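Local coordinates for protein Bm4233, isoform b (Brugia malayi, PDB 6ANY) that probably binds sterols or related lipids as a secreted venom allergen-like member of the CAP superfamily and is a vaccine candidate for lymphatic filariasis, at residues 26-31 against 181-186; 18-23 against 136-141; 38-43 against 113-118. One frame throughout, in Å; residues are numbered along the deposited sequence.

Contact 1: 26-31 against 181-186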
loop_
_atom_site.group_PDB
_atom_site.type_symbol
_atom_site.label_atom_id
_atom_site.label_comp_id
_atom_site.label_asym_id
_atom_site.label_seq_id
_atom_site.Cartn_x
_atom_site.Cartn_y
_atom_site.Cartn_z
ATOM N N LEU A 26 5.329 6.980 -9.737
ATOM C CA LEU A 26 4.706 8.273 -10.123
ATOM C C LEU A 26 4.910 9.299 -9.050
ATOM O O LEU A 26 5.251 10.429 -9.342
ATOM C CB LEU A 26 3.220 8.134 -10.399
ATOM C CG LEU A 26 2.851 7.403 -11.694
ATOM C CD1 LEU A 26 1.361 7.243 -11.761
ATOM C CD2 LEU A 26 3.282 8.122 -12.973
ATOM N N LEU A 27 4.774 8.896 -7.787
ATOM C CA LEU A 27 4.974 9.815 -6.682
ATOM C C LEU A 27 6.401 10.343 -6.593
ATOM O O LEU A 27 6.587 11.567 -6.408
ATOM C CB LEU A 27 4.676 9.112 -5.357
ATOM C CG LEU A 27 4.702 9.906 -4.093
ATOM C CD1 LEU A 27 3.693 11.078 -4.121
ATOM C CD2 LEU A 27 4.493 8.979 -2.924
ATOM N N ILE A 28 7.407 9.451 -6.619
ATOM C CA ILE A 28 8.833 9.920 -6.501
ATOM C C ILE A 28 9.353 10.664 -7.763
ATOM O O ILE A 28 10.326 11.384 -7.683
ATOM C CB ILE A 28 9.810 8.820 -6.126
ATOM C CG1 ILE A 28 9.783 7.706 -7.142
ATOM C CG2 ILE A 28 9.528 8.291 -4.711
ATOM C CD1 ILE A 28 10.867 6.711 -6.884
ATOM N N HIS A 29 8.630 10.549 -8.878
ATOM C CA HIS A 29 8.895 11.315 -10.061
ATOM C C HIS A 29 8.169 12.664 -10.103
ATOM O O HIS A 29 8.302 13.357 -11.084
ATOM C CB HIS A 29 8.564 10.523 -11.307
ATOM C CG HIS A 29 9.605 9.533 -11.657
ATOM N ND1 HIS A 29 9.683 8.289 -11.064
ATOM C CD2 HIS A 29 10.696 9.643 -12.459
ATOM C CE1 HIS A 29 10.718 7.641 -11.560
ATOM N NE2 HIS A 29 11.330 8.437 -12.429
ATOM N N GLY A 30 7.539 13.088 -9.003
ATOM C CA GLY A 30 6.922 14.403 -8.945
ATOM C C GLY A 30 5.680 14.537 -9.801
ATOM O O GLY A 30 5.361 15.654 -10.198
ATOM N N LYS A 31 4.979 13.430 -10.089
ATOM C CA LYS A 31 3.812 13.486 -11.014
ATOM C C LYS A 31 2.452 13.565 -10.305
ATOM O O LYS A 31 1.423 13.599 -11.009
ATOM C CB LYS A 31 3.747 12.276 -11.957
ATOM C CG LYS A 31 5.084 11.788 -12.503
ATOM C CD LYS A 31 5.383 12.190 -13.943
ATOM C CE LYS A 31 5.503 13.681 -14.114
ATOM N NZ LYS A 31 6.394 13.998 -15.273
ATOM N N GLY A 181 14.664 13.415 -2.745
ATOM C CA GLY A 181 15.804 13.225 -3.618
ATOM C C GLY A 181 15.363 12.932 -5.017
ATOM O O GLY A 181 14.218 13.175 -5.415
ATOM N N GLU A 182 16.257 12.338 -5.770
ATOM C CA GLU A 182 15.964 11.904 -7.146
ATOM C C GLU A 182 15.746 10.366 -7.224
ATOM O O GLU A 182 16.458 9.577 -6.568
ATOM C CB GLU A 182 17.153 12.362 -8.002
ATOM C CG GLU A 182 16.892 12.378 -9.474
ATOM C CD GLU A 182 16.067 13.576 -9.973
ATOM O OE1 GLU A 182 16.001 13.683 -11.229
ATOM O OE2 GLU A 182 15.523 14.368 -9.152
ATOM N N PRO A 183 14.787 9.915 -8.043
ATOM C CA PRO A 183 14.665 8.489 -8.286
ATOM C C PRO A 183 15.978 7.874 -8.810
ATOM O O PRO A 183 16.701 8.505 -9.560
ATOM C CB PRO A 183 13.540 8.414 -9.314
ATOM C CG PRO A 183 12.739 9.651 -9.057
ATOM C CD PRO A 183 13.793 10.659 -8.838
ATOM N N CYS A 184 16.268 6.643 -8.409
ATOM C CA CYS A 184 17.507 5.999 -8.792
ATOM C C CYS A 184 17.583 5.758 -10.347
ATOM O O CYS A 184 16.575 5.390 -11.030
ATOM C CB CYS A 184 17.662 4.681 -8.035
ATOM S SG CYS A 184 16.512 3.363 -8.533
ATOM N N LYS A 185 18.762 6.029 -10.876
ATOM C CA LYS A 185 19.105 5.805 -12.257
ATOM C C LYS A 185 20.076 4.644 -12.420
ATOM O O LYS A 185 20.141 4.058 -13.494
ATOM C CB LYS A 185 19.704 7.062 -12.856
ATOM C CG LYS A 185 18.639 8.083 -13.244
ATOM C CD LYS A 185 19.074 9.508 -12.914
ATOM C CE LYS A 185 20.022 10.086 -13.907
ATOM N NZ LYS A 185 19.311 11.075 -14.755
ATOM N N THR A 186 20.829 4.354 -11.360
ATOM C CA THR A 186 21.776 3.299 -11.393
ATOM C C THR A 186 21.866 2.645 -10.009
ATOM O O THR A 186 21.468 3.233 -9.024
ATOM C CB THR A 186 23.169 3.837 -11.849
ATOM O OG1 THR A 186 24.012 2.712 -11.927
ATOM C CG2 THR A 186 23.794 4.792 -10.864
#
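Pro183 sets CG over the centre of the His29 imidazole, a CH-pi contact in which this carbon stands 3.8 Å from the centroid of the His29 ring and only 7° off the ring normal. CB of the same proline leans to one side of that face, 3.7 Å from His29 CE1, so two ring carbons share the imidazole. The histidine is turned for this by its first torsion: CG lies beside the backbone N (chi1 -78°), and ND1 is hydrogen-bonded to Ser25 O one turn earlier, which helps fix the rotation of the ring. The helix 10-28 ends here in a Schellman motif, with Lys31 N hydrogen-bonded to Leu26 O at 3.1 Å, Gly30 N to Leu27 O at 3.2 Å, and Gly30 as the C-prime residue at positive phi. At this terminus Pro183 CG also sits 3.3 Å from Ile28 O, a carbonyl that probably accepts a hydrogen bond from Gly43 N. Ile28 adds the apolar side of the seat: CD1 reaches Pro183 CB at 4.0 Å, the isoleucine tip and the proline ring running alongside in opposite senses. Beyond the proline, the chain enters the cysteine-rich C-terminal region, where Cys184 is bridged to Cys195 and touches Cys190 and Cys202, while Ile28 also packs on Leu201 of strand 201-202.

Contact 2: 18-23 against 136-141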
loop_
_atom_site.group_PDB
_atom_site.type_symbol
_atom_site.label_atom_id
_atom_site.label_comp_id
_atom_site.label_asym_id
_atom_site.label_seq_id
_atom_site.Cartn_x
_atom_site.Cartn_y
_atom_site.Cartn_z
ATOM N N ARG A 18 1.941 -4.342 -8.831
ATOM C CA ARG A 18 2.208 -3.521 -9.956
ATOM C C ARG A 18 1.551 -2.175 -9.788
ATOM O O ARG A 18 2.256 -1.143 -9.977
ATOM C CB ARG A 18 1.712 -4.171 -11.275
ATOM C CG ARG A 18 2.606 -5.330 -11.655
ATOM C CD ARG A 18 1.995 -6.306 -12.625
ATOM N NE ARG A 18 2.869 -7.493 -12.823
ATOM C CZ ARG A 18 2.573 -8.557 -13.593
ATOM N NH1 ARG A 18 1.420 -8.647 -14.302
ATOM N NH2 ARG A 18 3.442 -9.544 -13.647
ATOM N N GLN A 19 0.286 -2.151 -9.347
ATOM C CA GLN A 19 -0.382 -0.865 -9.056
ATOM C C GLN A 19 0.313 -0.040 -7.954
ATOM O O GLN A 19 0.547 1.153 -8.120
ATOM C CB GLN A 19 -1.891 -1.031 -8.696
ATOM C CG GLN A 19 -2.570 0.264 -8.265
ATOM C CD GLN A 19 -3.954 0.046 -7.660
ATOM O OE1 GLN A 19 -4.082 -0.668 -6.651
ATOM N NE2 GLN A 19 -4.986 0.645 -8.255
ATOM N N ASN A 20 0.592 -0.661 -6.831
ATOM C CA ASN A 20 1.181 0.064 -5.688
ATOM C C ASN A 20 2.589 0.584 -6.062
ATOM O O ASN A 20 2.926 1.673 -5.698
ATOM C CB ASN A 20 1.226 -0.837 -4.452
ATOM C CG ASN A 20 1.281 -0.051 -3.132
ATOM O OD1 ASN A 20 0.886 -0.621 -2.090
ATOM N ND2 ASN A 20 1.841 1.217 -3.133
ATOM N N ASN A 21 3.334 -0.158 -6.881
ATOM C CA ASN A 21 4.673 0.234 -7.285
ATOM C C ASN A 21 4.584 1.315 -8.337
ATOM O O ASN A 21 5.413 2.221 -8.371
ATOM C CB ASN A 21 5.486 -0.912 -7.832
ATOM C CG ASN A 21 6.074 -1.769 -6.785
ATOM O OD1 ASN A 21 6.370 -1.302 -5.652
ATOM N ND2 ASN A 21 6.206 -3.052 -7.100
ATOM N N LYS A 22 3.620 1.220 -9.228
ATOM C CA LYS A 22 3.350 2.334 -10.158
ATOM C C LYS A 22 3.031 3.655 -9.430
ATOM O O LYS A 22 3.590 4.720 -9.764
ATOM C CB LYS A 22 2.204 2.003 -11.097
ATOM C CG LYS A 22 1.776 3.173 -11.972
ATOM C CD LYS A 22 0.825 2.656 -13.055
ATOM C CE LYS A 22 0.252 3.744 -13.968
ATOM N NZ LYS A 22 -0.131 3.211 -15.308
ATOM N N PHE A 23 2.149 3.571 -8.432
ATOM C CA PHE A 23 1.870 4.719 -7.596
ATOM C C PHE A 23 3.132 5.302 -7.004
ATOM O O PHE A 23 3.319 6.507 -7.031
ATOM C CB PHE A 23 0.872 4.385 -6.476
ATOM C CG PHE A 23 -0.567 4.255 -6.937
ATOM C CD1 PHE A 23 -1.050 4.971 -8.016
ATOM C CD2 PHE A 23 -1.439 3.448 -6.252
ATOM C CE1 PHE A 23 -2.383 4.857 -8.420
ATOM C CE2 PHE A 23 -2.773 3.319 -6.629
ATOM C CZ PHE A 23 -3.258 4.038 -7.699
ATOM N N THR A 136 -0.288 6.904 3.256
ATOM C CA THR A 136 1.084 7.032 3.723
ATOM C C THR A 136 1.758 5.675 3.846
ATOM O O THR A 136 2.900 5.533 3.416
ATOM C CB THR A 136 1.199 7.887 4.969
ATOM O OG1 THR A 136 0.358 7.398 6.013
ATOM C CG2 THR A 136 0.895 9.402 4.664
ATOM N N GLN A 137 1.002 4.646 4.248
ATOM C CA GLN A 137 1.520 3.289 4.300
ATOM C C GLN A 137 1.823 2.794 2.896
ATOM O O GLN A 137 2.832 2.148 2.686
ATOM C CB GLN A 137 0.544 2.391 5.027
ATOM C CG GLN A 137 0.889 0.938 5.088
ATOM C CD GLN A 137 2.177 0.678 5.822
ATOM O OE1 GLN A 137 2.170 0.439 7.053
ATOM N NE2 GLN A 137 3.282 0.653 5.083
ATOM N N MET A 138 0.938 3.072 1.928
ATOM C CA MET A 138 1.185 2.631 0.550
ATOM C C MET A 138 2.394 3.365 -0.004
ATOM O O MET A 138 3.060 2.867 -0.897
ATOM C CB MET A 138 -0.010 2.937 -0.408
ATOM C CG MET A 138 -1.266 2.138 -0.184
ATOM S SD MET A 138 -2.542 2.494 -1.352
ATOM C CE MET A 138 -1.898 1.836 -2.915
ATOM N N ALA A 139 2.603 4.607 0.450
ATOM C CA ALA A 139 3.739 5.408 -0.010
ATOM C C ALA A 139 5.033 5.308 0.812
ATOM O O ALA A 139 5.963 6.011 0.522
ATOM C CB ALA A 139 3.302 6.831 -0.115
ATOM N N TRP A 140 5.084 4.462 1.834
ATOM C CA TRP A 140 6.137 4.530 2.842
ATOM C C TRP A 140 7.413 3.959 2.231
ATOM O O TRP A 140 7.474 2.805 1.861
ATOM C CB TRP A 140 5.729 3.745 4.060
ATOM C CG TRP A 140 6.513 4.015 5.243
ATOM C CD1 TRP A 140 7.489 3.245 5.763
ATOM C CD2 TRP A 140 6.321 5.114 6.133
ATOM N NE1 TRP A 140 7.969 3.824 6.939
ATOM C CE2 TRP A 140 7.265 4.984 7.174
ATOM C CE3 TRP A 140 5.486 6.236 6.108
ATOM C CZ2 TRP A 140 7.422 5.964 8.188
ATOM C CZ3 TRP A 140 5.577 7.165 7.129
ATOM C CH2 TRP A 140 6.554 7.024 8.173
ATOM N N GLY A 141 8.405 4.818 2.059
ATOM C CA GLY A 141 9.653 4.420 1.394
ATOM C C GLY A 141 10.344 3.240 1.974
ATOM O O GLY A 141 10.800 2.366 1.254
#
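The phenyl ring of Phe23 and the carboxamide of Asn20 are the flat groups that receive Met138. The terminal methyl of Met138 meets the phenyl at its edge, near the ring plane, with CE 3.7 Å from Phe23 CD2; the same ring stacks with Trp108. Met138 CE also lies 3.7 Å from Asn20 CG, so one methyl touches both flat groups, which stand a helical turn apart on helix 10-28. Met138 gets there with CG beside its own backbone N (chi1 -69°), an extended middle and a bend at the thioether that places CE against both the amide and the phenyl edge.

The amide does more than pack. Asn20 ND2 donates to Met138 O at 3.0 Å with an N-H...O angle of 152°. The ND2 donor is tilted 30° from the plane of the Met138 carbonyl, and the acceptor in turn lies somewhat out of the carboxamide plane. Asn20 OD1 lies beside the methionine, 3.8 Å from Met138 CE. The buried carbonyl of Met138, in the last turn of helix 133-138, has a second donor in Arg24 NH1, which also bonds to Trp140 O; two neighbouring side chains of helix 10-28 thus hold the turn that leaves the shorter helix. Past the turn, Gly141 makes backbone hydrogen bonds with Leu47 and Ile177.

Both helices belong to the CAP domain, whose alpha-beta-alpha sandwich places helices around a central sheet, and this junction is buried near the centre of the chain. Helix 99-108 lines it through Trp107 and Trp108, which touch Met138, and Tyr166 of strand 159-167 packs against both Asn20 and Met138.

Contact 3: 38-43 against 113-118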
loop_
_atom_site.group_PDB
_atom_site.type_symbol
_atom_site.label_atom_id
_atom_site.label_comp_id
_atom_site.label_asym_id
_atom_site.label_seq_id
_atom_site.Cartn_x
_atom_site.Cartn_y
_atom_site.Cartn_z
ATOM N N THR A 38 -0.693 21.034 -5.535
ATOM C CA THR A 38 0.763 21.132 -5.804
ATOM C C THR A 38 1.393 19.726 -5.845
ATOM O O THR A 38 1.024 18.829 -5.064
ATOM C CB THR A 38 1.493 22.130 -4.846
ATOM O OG1 THR A 38 2.240 21.453 -3.832
ATOM C CG2 THR A 38 0.516 23.129 -4.202
ATOM N N TYR A 39 2.335 19.526 -6.778
ATOM C CA TYR A 39 3.004 18.230 -6.926
ATOM C C TYR A 39 3.750 17.802 -5.681
ATOM O O TYR A 39 4.356 18.583 -5.034
ATOM C CB TYR A 39 3.943 18.231 -8.110
ATOM C CG TYR A 39 3.197 18.219 -9.434
ATOM C CD1 TYR A 39 2.416 17.128 -9.793
ATOM C CD2 TYR A 39 3.265 19.305 -10.314
ATOM C CE1 TYR A 39 1.689 17.110 -10.958
ATOM C CE2 TYR A 39 2.572 19.293 -11.505
ATOM C CZ TYR A 39 1.777 18.176 -11.812
ATOM O OH TYR A 39 1.109 18.118 -12.972
ATOM N N MET A 40 3.689 16.520 -5.368
ATOM C CA MET A 40 4.451 15.976 -4.286
ATOM C C MET A 40 5.901 15.982 -4.660
ATOM O O MET A 40 6.218 15.960 -5.830
ATOM C CB MET A 40 3.953 14.569 -3.978
ATOM C CG MET A 40 2.575 14.594 -3.306
ATOM S SD MET A 40 2.639 15.057 -1.536
ATOM C CE MET A 40 3.280 13.620 -0.719
ATOM N N PRO A 41 6.789 16.024 -3.670
ATOM C CA PRO A 41 8.216 16.229 -3.973
ATOM C C PRO A 41 8.825 14.976 -4.535
ATOM O O PRO A 41 8.400 13.895 -4.180
ATOM C CB PRO A 41 8.832 16.543 -2.591
ATOM C CG PRO A 41 7.822 16.104 -1.577
ATOM C CD PRO A 41 6.504 16.265 -2.245
ATOM N N ARG A 42 9.817 15.129 -5.379
ATOM C CA ARG A 42 10.593 14.005 -5.886
ATOM C C ARG A 42 11.298 13.274 -4.767
ATOM O O ARG A 42 11.708 13.895 -3.797
ATOM C CB ARG A 42 11.580 14.424 -6.984
ATOM C CG ARG A 42 10.881 14.741 -8.304
ATOM C CD ARG A 42 11.807 15.417 -9.335
ATOM N NE ARG A 42 12.682 14.474 -10.015
ATOM C CZ ARG A 42 12.369 13.782 -11.106
ATOM N NH1 ARG A 42 11.176 13.909 -11.652
ATOM N NH2 ARG A 42 13.265 12.968 -11.666
ATOM N N GLY A 43 11.353 11.946 -4.888
ATOM C CA GLY A 43 11.859 11.066 -3.876
ATOM C C GLY A 43 12.953 10.114 -4.305
ATOM O O GLY A 43 13.081 9.821 -5.504
ATOM N N LYS A 113 -7.217 14.078 -2.196
ATOM C CA LYS A 113 -8.428 14.545 -1.453
ATOM C C LYS A 113 -8.198 15.060 -0.037
ATOM O O LYS A 113 -8.882 15.976 0.337
ATOM C CB LYS A 113 -9.484 13.464 -1.362
ATOM C CG LYS A 113 -9.866 12.840 -2.674
ATOM C CD LYS A 113 -10.246 13.835 -3.770
ATOM C CE LYS A 113 -11.742 14.024 -3.945
ATOM N NZ LYS A 113 -12.136 14.260 -5.374
ATOM N N LEU A 114 -7.275 14.465 0.731
ATOM C CA LEU A 114 -7.071 14.822 2.140
ATOM C C LEU A 114 -5.650 15.265 2.570
ATOM O O LEU A 114 -5.471 15.724 3.715
ATOM C CB LEU A 114 -7.464 13.655 3.000
ATOM C CG LEU A 114 -8.927 13.205 2.872
ATOM C CD1 LEU A 114 -9.028 11.841 3.506
ATOM C CD2 LEU A 114 -9.853 14.203 3.567
ATOM N N TYR A 115 -4.655 15.063 1.742
ATOM C CA TYR A 115 -3.243 15.290 2.137
ATOM C C TYR A 115 -2.821 16.723 1.759
ATOM O O TYR A 115 -2.633 17.040 0.621
ATOM C CB TYR A 115 -2.329 14.257 1.507
ATOM C CG TYR A 115 -0.917 14.338 1.961
ATOM C CD1 TYR A 115 0.012 15.157 1.323
ATOM C CD2 TYR A 115 -0.506 13.621 3.014
ATOM C CE1 TYR A 115 1.322 15.220 1.743
ATOM C CE2 TYR A 115 0.801 13.650 3.407
ATOM C CZ TYR A 115 1.693 14.501 2.785
ATOM O OH TYR A 115 2.982 14.542 3.186
ATOM N N LYS A 116 -2.711 17.574 2.759
ATOM C CA LYS A 116 -2.356 18.949 2.511
ATOM C C LYS A 116 -0.869 19.060 2.188
ATOM O O LYS A 116 -0.039 18.220 2.593
ATOM C CB LYS A 116 -2.678 19.826 3.753
ATOM C CG LYS A 116 -1.599 19.719 4.827
ATOM C CD LYS A 116 -1.952 20.454 6.132
ATOM C CE LYS A 116 -0.911 20.116 7.168
ATOM N NZ LYS A 116 -1.202 20.691 8.482
ATOM N N GLN A 117 -0.535 20.101 1.451
ATOM C CA GLN A 117 0.866 20.427 1.157
ATOM C C GLN A 117 1.756 20.276 2.394
ATOM O O GLN A 117 1.509 20.952 3.411
ATOM C CB GLN A 117 0.948 21.862 0.626
ATOM C CG GLN A 117 2.363 22.424 0.571
ATOM C CD GLN A 117 2.850 22.500 -0.827
ATOM O OE1 GLN A 117 3.318 21.501 -1.375
ATOM N NE2 GLN A 117 2.682 23.685 -1.450
ATOM N N ASN A 118 2.761 19.372 2.297
ATOM C CA ASN A 118 3.659 19.005 3.388
ATOM C C ASN A 118 5.129 18.889 2.858
ATOM O O ASN A 118 5.640 17.800 2.728
ATOM C CB ASN A 118 3.224 17.664 4.041
ATOM C CG ASN A 118 4.028 17.344 5.310
ATOM O OD1 ASN A 118 4.387 18.269 6.027
ATOM N ND2 ASN A 118 4.348 16.043 5.575
HETATM O O HOH W 1 4.520 19.349 -2.510
#
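Met40 and Tyr115 form a Met-aromatic contact between the loop that leads to strand 43-44 and the chain leaving helix 110-114, both parts of the CAP domain. The sulfur SD of Met40 is 4.5 Å from the centroid of the Tyr115 ring, 57° off its normal, an oblique approach. Methyl and sulfur both converge on one ring carbon: Met40 CE is 3.5 Å from Tyr115 CE1, beside the phenolic end. The methionine is folded at chi2 (-77°) and again at chi3, which turns its end against the tyrosine, the methionine side chain running nearly perpendicular to that of its partner. Tyr178 touches Met40, while Asn121, Ile177 and Val127 pack on the tyrosine.

The polar contacts centre on Gln117, whose side chain also touches an N-acetylglucosamine. The hydroxyl OG1 of Thr38 donates to Gln117 OE1 at 2.7 Å, arriving from above the carbonyl plane. A water bridges the same segments, donating to Tyr39 O at 2.6 Å and to Gln117 OE1 at 2.7 Å. Asn34 ND2 adds a weak hydrogen bond, so three donors gather on this one oxygen. Within 113-118, Asn118 ND2, which also hydrogen-bonds to Asn122 O, donates to Tyr115 OH at 3.1 Å, the phenol oxygen lying in the plane of the asparagine amide.

Overall arrangement
From the N terminus, helix 10-28 supplies the first segment of contact 2 and then, at its C-terminal end, that of contact 1; the loop at 38-43 follows with the first of contact 3. Contact 3 closes earliest, at 113-118, and is nested inside the loops of both others. Contact 2 closes next at 136-141 and contact 1 last at 181-186, so these two cross. Leu27 on Ala139 joins contacts 1 and 2, while a salt bridge from Arg42 to Glu182 joins contacts 1 and 3. Together they tie helix 10-28 to helix 133-138 and the cysteine-rich C-terminal region, and the 38-43 loop to the chain after helix 110-114.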